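Local coordinates for protein Exo-1,3/1,4-beta-glucanase (Pseudoalteromonas sp., PDB 3UT0) that probably hydrolyses beta-1,3- and beta-1,4-linked glucans from their ends, as an exo-acting member of glycoside hydrolase family 3, at residues T648-D653 with A697-Y702; S673-S678 with N691-A696; N732-C737 with A782-S787. One frame throughout, in Å; residues are numbered along the deposited sequence.

All three contacts lie in the C-terminal galactose-binding-like beta-sandwich. Contacts 1 and 3 are strand pairs of the same six-stranded antiparallel sheet, their centres about 9 Å apart. They are joined because strands 696-702 and 779-787 are neighbours, with Leu698 and Leu700 facing Ile785 and Leu783. Contact 2 belongs to the hairpin 674-679/687-692 of the facing sheet, its centre about 11 Å from that of contact 1 and 15 Å from that of contact 3. Both segments of contact 2 fall within the stretch of chain between the two segments of contact 1, and contact 3 follows. Segment 691-696 runs straight into strand 696-702, so the chain passes there from one sheet to the other.

Contact 1: T648-D653 with A697-Y702; sequences TWQLAD and ALSLSY
Thr648-Asp653 and Ala697-Tyr702 are neighbouring antiparallel strands, their short axes 4.8 Å apart and their directions 146° from one another, in one sheet of the galactose-binding-like beta-sandwich. Thr648, Gln650 and Ala652 form hydrogen-bonded pairs with Ser701, Ser699 and Ala697, and each pair is closed by two backbone bonds. The straightest runs from Ser701 N to Thr648 O, 2.9 Å long with 171° at the hydrogen. Trp649 with Leu700 and Leu651 with Leu698 are the non-hydrogen-bonded pairs between them.

The side chains of those two pairs share the inner face of the sheet, where Leu674, Met676 and Phe690 of the facing sheet meet them. Leu700 CD1 sits over one face of the Trp649 indole, displaced toward the rim, in a CH-pi contact 4.2 Å from the centroid of the six-membered ring. Leu698 CD1 reaches Trp649 CE3 obliquely at 3.9 Å. Phe639 meets the same indole edge-to-face, so the big ring is packed from several sides.

On the other face Gln650 lies across two serines. With its CG beside the backbone N (chi1 -75°) and the chain extended beyond, its amide is carried over both of them; Ser701 OG, hydrogen-bonded to Asp781, lies 3.6 Å from Gln650 CD. Nearer the backbone, Ser699 OG presses against Gln650 CB at 3.2 Å.

Contact 2: S673-S678 with N691-A696; sequences SLLMQS and NWRAQA
Ser673 stands opposite Ala694, at the point where the chain enters strand 674-679, and it buries more surface here than any other residue. Its carbonyl does the main work: Arg693 N donates to Ser673 O, 2.8 Å away and almost straight at 174°. Ser673 OG, turned beside its own backbone N, rests on Ala694 CB at 3.4 Å, while the hydrogen bond of that OG goes to Asp670.

Leu674, the next residue along the chain, faces the inside of the sandwich, paired with Trp692 across a non-hydrogen-bonded position. Leu674 CG is anti to the backbone N (chi1 -180°), which, with chi2 near 51°, helps to set CD1 over the face of the indole, above its centre, 3.7 Å from the centroid of the Trp692 five-membered ring and close to its normal. This is a CH-pi contact between two side chains lying alongside each other. Leu674 CB also touches Ala696 CB at 3.9 Å.

These strands are the two arms of a beta hairpin, 674-679 with 687-692, within a sheet of the galactose-binding-like domain; the second arm leaves the ladder at Arg693 to cross to the facing sheet.

Leu675 turns to the face opposite Leu674 and forms a hydrogen-bonded pair with Asn691: Leu675 N to Asn691 O is 3.0 Å, Asn691 N to Leu675 O 2.9 Å. Leu675 CD1 meets the extended Arg693 side chain obliquely, 3.4 Å from Arg693 NE. Arg693 NH2, also touching that leucine, forms a salt bridge to Glu302, which also accepts a bond from Asn691 ND2.

Contact 3: N732-C737 with A782-S787; sequences NLQVMC and ALRITS
Arg784 and Gln734 form an antiparallel hydrogen-bonded pair, and their side chains cross on the same face. The arginine leaves with CG anti to its backbone N (chi1 -174°), then bends at chi3 (-59°), which folds the guanidinium back toward Cys737. Cys737 SG lies 3.9 Å above the centre of that flat group, and Cys737 CB is 3.3 Å from Arg784 NH2. Gln734 OE1 takes a weak bond from Arg784 NH1 at 3.4 Å, the amide and guanidinium planes nearly perpendicular. NH2 is paired in a salt bridge with Asp781. A methionine in place of Arg784 would probably leave Asp781 without its charged mate and the Cys737 sulfur without the flat group beneath it.

A water 2.8 Å from Gln734 OE1 and equally far from Thr786 OG1 links the two strands on this face. On the other, Leu733 CD1 packs against Ile785 CG1 at 4.1 Å.

Cys737 is disulfide-bonded to Cys742, tying strand 731-737 to its next neighbour. At this end Met736 N reaches Ala782 O from above the carbonyl plane, 3.1 Å away, where Ala782 and Leu783 together face Leu700 in a classic beta bulge of the galactose-binding-like sandwich.

Contact 1: T648-D653 with A697-Y702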
# COMPACT_ATOMS: atom_id res chain seq x y z
N THR A 648 18.74 -19.10 17.76
CA THR A 648 18.61 -17.70 18.13
C THR A 648 19.60 -16.88 17.32
O THR A 648 20.61 -17.41 16.84
CB THR A 648 18.92 -17.49 19.62
OG1 THR A 648 18.96 -16.09 19.90
CG2 THR A 648 20.28 -18.08 19.96
N TRP A 649 19.32 -15.60 17.15
CA TRP A 649 20.32 -14.68 16.60
C TRP A 649 21.22 -14.21 17.72
O TRP A 649 20.82 -14.20 18.88
CB TRP A 649 19.67 -13.46 15.93
CG TRP A 649 18.74 -13.79 14.80
CD1 TRP A 649 17.37 -13.79 14.84
CD2 TRP A 649 19.10 -14.20 13.47
NE1 TRP A 649 16.86 -14.15 13.62
CE2 TRP A 649 17.90 -14.41 12.77
CE3 TRP A 649 20.31 -14.41 12.82
CZ2 TRP A 649 17.88 -14.82 11.44
CZ3 TRP A 649 20.29 -14.79 11.50
CH2 TRP A 649 19.08 -14.99 10.82
N GLN A 650 22.44 -13.84 17.36
CA GLN A 650 23.40 -13.28 18.31
C GLN A 650 24.02 -12.08 17.64
O GLN A 650 24.46 -12.15 16.50
CB GLN A 650 24.52 -14.25 18.68
CG GLN A 650 24.14 -15.36 19.63
CD GLN A 650 25.36 -16.02 20.26
OE1 GLN A 650 26.49 -15.51 20.15
NE2 GLN A 650 25.14 -17.14 20.94
N LEU A 651 24.06 -10.98 18.38
CA LEU A 651 24.63 -9.76 17.86
C LEU A 651 25.73 -9.33 18.80
O LEU A 651 25.47 -9.01 19.96
CB LEU A 651 23.56 -8.68 17.73
CG LEU A 651 22.54 -8.80 16.60
CD1 LEU A 651 21.55 -9.93 16.83
CD2 LEU A 651 21.79 -7.48 16.40
N ALA A 652 26.96 -9.33 18.32
CA ALA A 652 28.10 -9.11 19.20
C ALA A 652 28.95 -7.96 18.71
O ALA A 652 29.46 -7.99 17.60
CB ALA A 652 28.94 -10.38 19.33
N ASP A 653 29.12 -6.95 19.55
CA ASP A 653 29.97 -5.82 19.20
C ASP A 653 31.26 -5.87 19.98
O ASP A 653 31.56 -6.87 20.64
CB ASP A 653 29.25 -4.48 19.40
CG ASP A 653 28.53 -4.39 20.73
OD1 ASP A 653 29.06 -4.91 21.74
OD2 ASP A 653 27.43 -3.79 20.77
N ALA A 697 29.95 -8.98 14.94
CA ALA A 697 29.68 -10.27 14.37
C ALA A 697 28.23 -10.64 14.63
O ALA A 697 27.74 -10.58 15.76
CB ALA A 697 30.61 -11.33 14.97
N LEU A 698 27.56 -11.03 13.56
CA LEU A 698 26.25 -11.64 13.63
C LEU A 698 26.37 -13.15 13.58
O LEU A 698 27.17 -13.66 12.80
CB LEU A 698 25.40 -11.19 12.43
CG LEU A 698 24.14 -12.02 12.24
CD1 LEU A 698 23.17 -11.76 13.39
CD2 LEU A 698 23.51 -11.72 10.91
N SER A 699 25.59 -13.87 14.38
CA SER A 699 25.56 -15.31 14.20
C SER A 699 24.16 -15.88 14.32
O SER A 699 23.34 -15.37 15.09
CB SER A 699 26.57 -16.02 15.14
OG SER A 699 26.40 -15.64 16.49
N LEU A 700 23.87 -16.89 13.52
CA LEU A 700 22.71 -17.72 13.74
C LEU A 700 23.21 -18.90 14.56
O LEU A 700 24.03 -19.69 14.08
CB LEU A 700 22.13 -18.15 12.40
CG LEU A 700 20.92 -19.09 12.43
CD1 LEU A 700 19.88 -18.51 13.33
CD2 LEU A 700 20.37 -19.32 11.02
N SER A 701 22.75 -18.99 15.80
CA SER A 701 23.35 -19.88 16.79
C SER A 701 22.38 -20.87 17.42
O SER A 701 21.19 -20.60 17.55
CB SER A 701 23.98 -19.04 17.91
OG SER A 701 24.86 -18.07 17.38
N TYR A 702 22.92 -22.00 17.84
CA TYR A 702 22.17 -22.96 18.63
C TYR A 702 22.14 -22.46 20.08
O TYR A 702 23.13 -21.93 20.58
CB TYR A 702 22.82 -24.36 18.53
CG TYR A 702 22.79 -24.97 17.13
CD1 TYR A 702 21.72 -25.75 16.71
CD2 TYR A 702 23.83 -24.75 16.24
CE1 TYR A 702 21.69 -26.30 15.45
CE2 TYR A 702 23.80 -25.30 14.96
CZ TYR A 702 22.72 -26.08 14.57
OH TYR A 702 22.68 -26.63 13.31

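Contact 2: S673-S678 with N691-A696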
# COMPACT_ATOMS: atom_id res chain seq x y z
N SER A 673 26.42 -0.58 16.70
CA SER A 673 27.31 -1.29 15.77
C SER A 673 26.62 -2.25 14.82
O SER A 673 26.95 -2.29 13.63
CB SER A 673 28.41 -2.02 16.54
OG SER A 673 29.31 -1.10 17.15
N LEU A 674 25.69 -3.04 15.34
CA LEU A 674 25.03 -4.06 14.52
C LEU A 674 23.53 -3.99 14.72
O LEU A 674 23.03 -4.24 15.81
CB LEU A 674 25.54 -5.45 14.91
CG LEU A 674 24.96 -6.63 14.13
CD1 LEU A 674 25.07 -6.38 12.63
CD2 LEU A 674 25.66 -7.94 14.54
N LEU A 675 22.81 -3.68 13.65
CA LEU A 675 21.37 -3.52 13.76
C LEU A 675 20.65 -4.58 12.96
O LEU A 675 21.03 -4.85 11.82
CB LEU A 675 20.96 -2.13 13.27
CG LEU A 675 21.78 -0.97 13.82
CD1 LEU A 675 21.29 0.36 13.24
CD2 LEU A 675 21.70 -0.96 15.33
N MET A 676 19.60 -5.16 13.53
CA MET A 676 18.82 -6.17 12.84
C MET A 676 17.40 -5.69 12.68
O MET A 676 16.78 -5.22 13.63
CB MET A 676 18.82 -7.51 13.61
CG MET A 676 17.86 -8.55 13.01
SD MET A 676 17.81 -10.17 13.85
CE MET A 676 16.71 -9.78 15.21
N GLN A 677 16.87 -5.84 11.47
CA GLN A 677 15.48 -5.56 11.21
C GLN A 677 14.82 -6.69 10.45
O GLN A 677 15.48 -7.68 10.12
CB GLN A 677 15.33 -4.25 10.43
CG GLN A 677 15.02 -3.06 11.30
CD GLN A 677 13.66 -3.15 11.95
OE1 GLN A 677 12.82 -3.98 11.58
NE2 GLN A 677 13.43 -2.31 12.95
N SER A 678 13.52 -6.57 10.18
CA SER A 678 12.85 -7.56 9.36
C SER A 678 12.62 -7.02 7.96
O SER A 678 12.35 -5.83 7.78
CB SER A 678 11.54 -8.00 10.01
OG SER A 678 10.64 -6.92 10.10
N ASN A 691 22.78 -4.52 9.54
CA ASN A 691 23.65 -3.40 9.20
C ASN A 691 24.81 -3.32 10.15
O ASN A 691 24.63 -3.20 11.37
CB ASN A 691 22.91 -2.06 9.28
CG ASN A 691 22.23 -1.70 7.98
OD1 ASN A 691 22.63 -2.15 6.92
ND2 ASN A 691 21.19 -0.87 8.07
N TRP A 692 26.01 -3.37 9.57
CA TRP A 692 27.25 -3.28 10.31
C TRP A 692 27.72 -1.88 10.14
O TRP A 692 27.99 -1.46 9.01
CB TRP A 692 28.31 -4.24 9.74
CG TRP A 692 28.17 -5.67 10.16
CD1 TRP A 692 28.87 -6.32 11.14
CD2 TRP A 692 27.29 -6.65 9.59
NE1 TRP A 692 28.46 -7.63 11.23
CE2 TRP A 692 27.50 -7.86 10.29
CE3 TRP A 692 26.34 -6.62 8.57
CZ2 TRP A 692 26.80 -9.01 9.99
CZ3 TRP A 692 25.64 -7.78 8.29
CH2 TRP A 692 25.88 -8.95 8.99
N ARG A 693 27.84 -1.14 11.24
CA ARG A 693 28.34 0.23 11.17
C ARG A 693 29.73 0.27 11.78
O ARG A 693 30.56 1.09 11.41
CB ARG A 693 27.40 1.18 11.90
CG ARG A 693 25.95 0.96 11.54
CD ARG A 693 25.12 2.12 12.03
NE ARG A 693 23.75 2.04 11.56
CZ ARG A 693 22.98 3.11 11.37
NH1 ARG A 693 23.45 4.34 11.60
NH2 ARG A 693 21.72 2.97 10.95
N ALA A 694 29.97 -0.63 12.73
CA ALA A 694 31.30 -0.80 13.30
C ALA A 694 31.60 -2.28 13.40
O ALA A 694 30.75 -3.11 13.10
CB ALA A 694 31.37 -0.15 14.66
N GLN A 695 32.81 -2.61 13.82
CA GLN A 695 33.23 -4.00 13.99
C GLN A 695 32.22 -4.80 14.81
O GLN A 695 31.94 -4.46 15.95
CB GLN A 695 34.60 -4.05 14.65
CG GLN A 695 35.18 -5.44 14.75
CD GLN A 695 35.39 -6.05 13.39
OE1 GLN A 695 35.92 -5.41 12.49
NE2 GLN A 695 34.97 -7.30 13.23
N ALA A 696 31.66 -5.85 14.21
CA ALA A 696 30.71 -6.70 14.92
C ALA A 696 30.49 -8.02 14.21
O ALA A 696 30.80 -8.17 13.03
CB ALA A 696 29.38 -5.98 15.10

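Contact 3: N732-C737 with A782-S787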
# COMPACT_ATOMS: atom_id res chain seq x y z
N ASN A 732 33.52 -11.41 6.38
CA ASN A 732 33.83 -12.81 6.54
C ASN A 732 32.56 -13.60 6.82
O ASN A 732 31.77 -13.21 7.68
CB ASN A 732 34.81 -12.97 7.70
CG ASN A 732 35.50 -14.31 7.72
OD1 ASN A 732 34.85 -15.34 7.67
ND2 ASN A 732 36.82 -14.29 7.80
N LEU A 733 32.38 -14.70 6.09
CA LEU A 733 31.25 -15.61 6.26
C LEU A 733 31.74 -16.98 6.73
O LEU A 733 32.35 -17.73 5.98
CB LEU A 733 30.50 -15.73 4.93
CG LEU A 733 29.59 -16.93 4.67
CD1 LEU A 733 28.50 -16.95 5.68
CD2 LEU A 733 29.02 -16.88 3.26
N GLN A 734 31.51 -17.30 8.00
CA GLN A 734 31.90 -18.59 8.55
C GLN A 734 30.69 -19.50 8.72
O GLN A 734 29.59 -19.03 8.95
CB GLN A 734 32.64 -18.40 9.88
CG GLN A 734 34.05 -17.89 9.70
CD GLN A 734 34.62 -17.27 10.97
OE1 GLN A 734 33.95 -16.49 11.65
NE2 GLN A 734 35.87 -17.62 11.30
N VAL A 735 30.90 -20.81 8.58
CA VAL A 735 29.80 -21.75 8.64
C VAL A 735 30.12 -22.93 9.55
O VAL A 735 31.21 -23.50 9.46
CB VAL A 735 29.42 -22.26 7.22
CG1 VAL A 735 28.33 -23.31 7.29
CG2 VAL A 735 28.98 -21.10 6.35
N MET A 736 29.17 -23.26 10.44
CA MET A 736 29.30 -24.39 11.36
C MET A 736 30.55 -24.28 12.22
O MET A 736 31.55 -24.94 11.96
CB MET A 736 29.32 -25.72 10.59
CG MET A 736 28.02 -26.04 9.90
SD MET A 736 26.65 -26.00 11.06
CE MET A 736 25.29 -26.34 9.94
N CYS A 737 30.46 -23.45 13.25
CA CYS A 737 31.60 -23.14 14.10
C CYS A 737 31.43 -23.70 15.52
O CYS A 737 30.33 -24.05 15.93
CB CYS A 737 31.81 -21.63 14.16
SG CYS A 737 31.98 -20.83 12.54
N ALA A 782 25.92 -21.69 13.76
CA ALA A 782 25.59 -22.34 12.49
C ALA A 782 26.01 -21.44 11.33
O ALA A 782 26.43 -21.92 10.27
CB ALA A 782 24.12 -22.64 12.41
N LEU A 783 25.88 -20.14 11.53
CA LEU A 783 26.25 -19.15 10.54
C LEU A 783 26.91 -17.98 11.28
O LEU A 783 26.58 -17.71 12.42
CB LEU A 783 24.98 -18.73 9.80
CG LEU A 783 24.88 -17.48 8.94
CD1 LEU A 783 26.03 -17.42 8.01
CD2 LEU A 783 23.59 -17.58 8.16
N ARG A 784 27.89 -17.34 10.67
CA ARG A 784 28.52 -16.20 11.32
C ARG A 784 29.06 -15.24 10.28
O ARG A 784 29.82 -15.64 9.42
CB ARG A 784 29.66 -16.65 12.23
CG ARG A 784 30.25 -15.52 13.06
CD ARG A 784 31.49 -15.95 13.82
NE ARG A 784 31.24 -17.06 14.74
CZ ARG A 784 32.20 -17.88 15.18
NH1 ARG A 784 33.45 -17.72 14.78
NH2 ARG A 784 31.89 -18.87 16.02
N ILE A 785 28.65 -13.98 10.36
CA ILE A 785 29.11 -12.97 9.40
C ILE A 785 29.84 -11.81 10.11
O ILE A 785 29.31 -11.21 11.05
CB ILE A 785 27.94 -12.45 8.53
CG1 ILE A 785 27.36 -13.61 7.70
CG2 ILE A 785 28.38 -11.29 7.63
CD1 ILE A 785 26.00 -13.34 7.10
N THR A 786 31.07 -11.50 9.69
CA THR A 786 31.87 -10.49 10.39
C THR A 786 32.35 -9.36 9.48
O THR A 786 32.86 -9.61 8.39
CB THR A 786 33.06 -11.12 11.12
OG1 THR A 786 32.57 -12.09 12.06
CG2 THR A 786 33.84 -10.08 11.90
N SER A 787 32.18 -8.12 9.93
CA SER A 787 32.48 -6.95 9.11
C SER A 787 32.44 -5.65 9.91
O SER A 787 31.87 -5.59 11.01
CB SER A 787 31.49 -6.84 7.96
OG SER A 787 31.98 -5.99 6.94
O HOH W 1 32.52 -14.37 10.47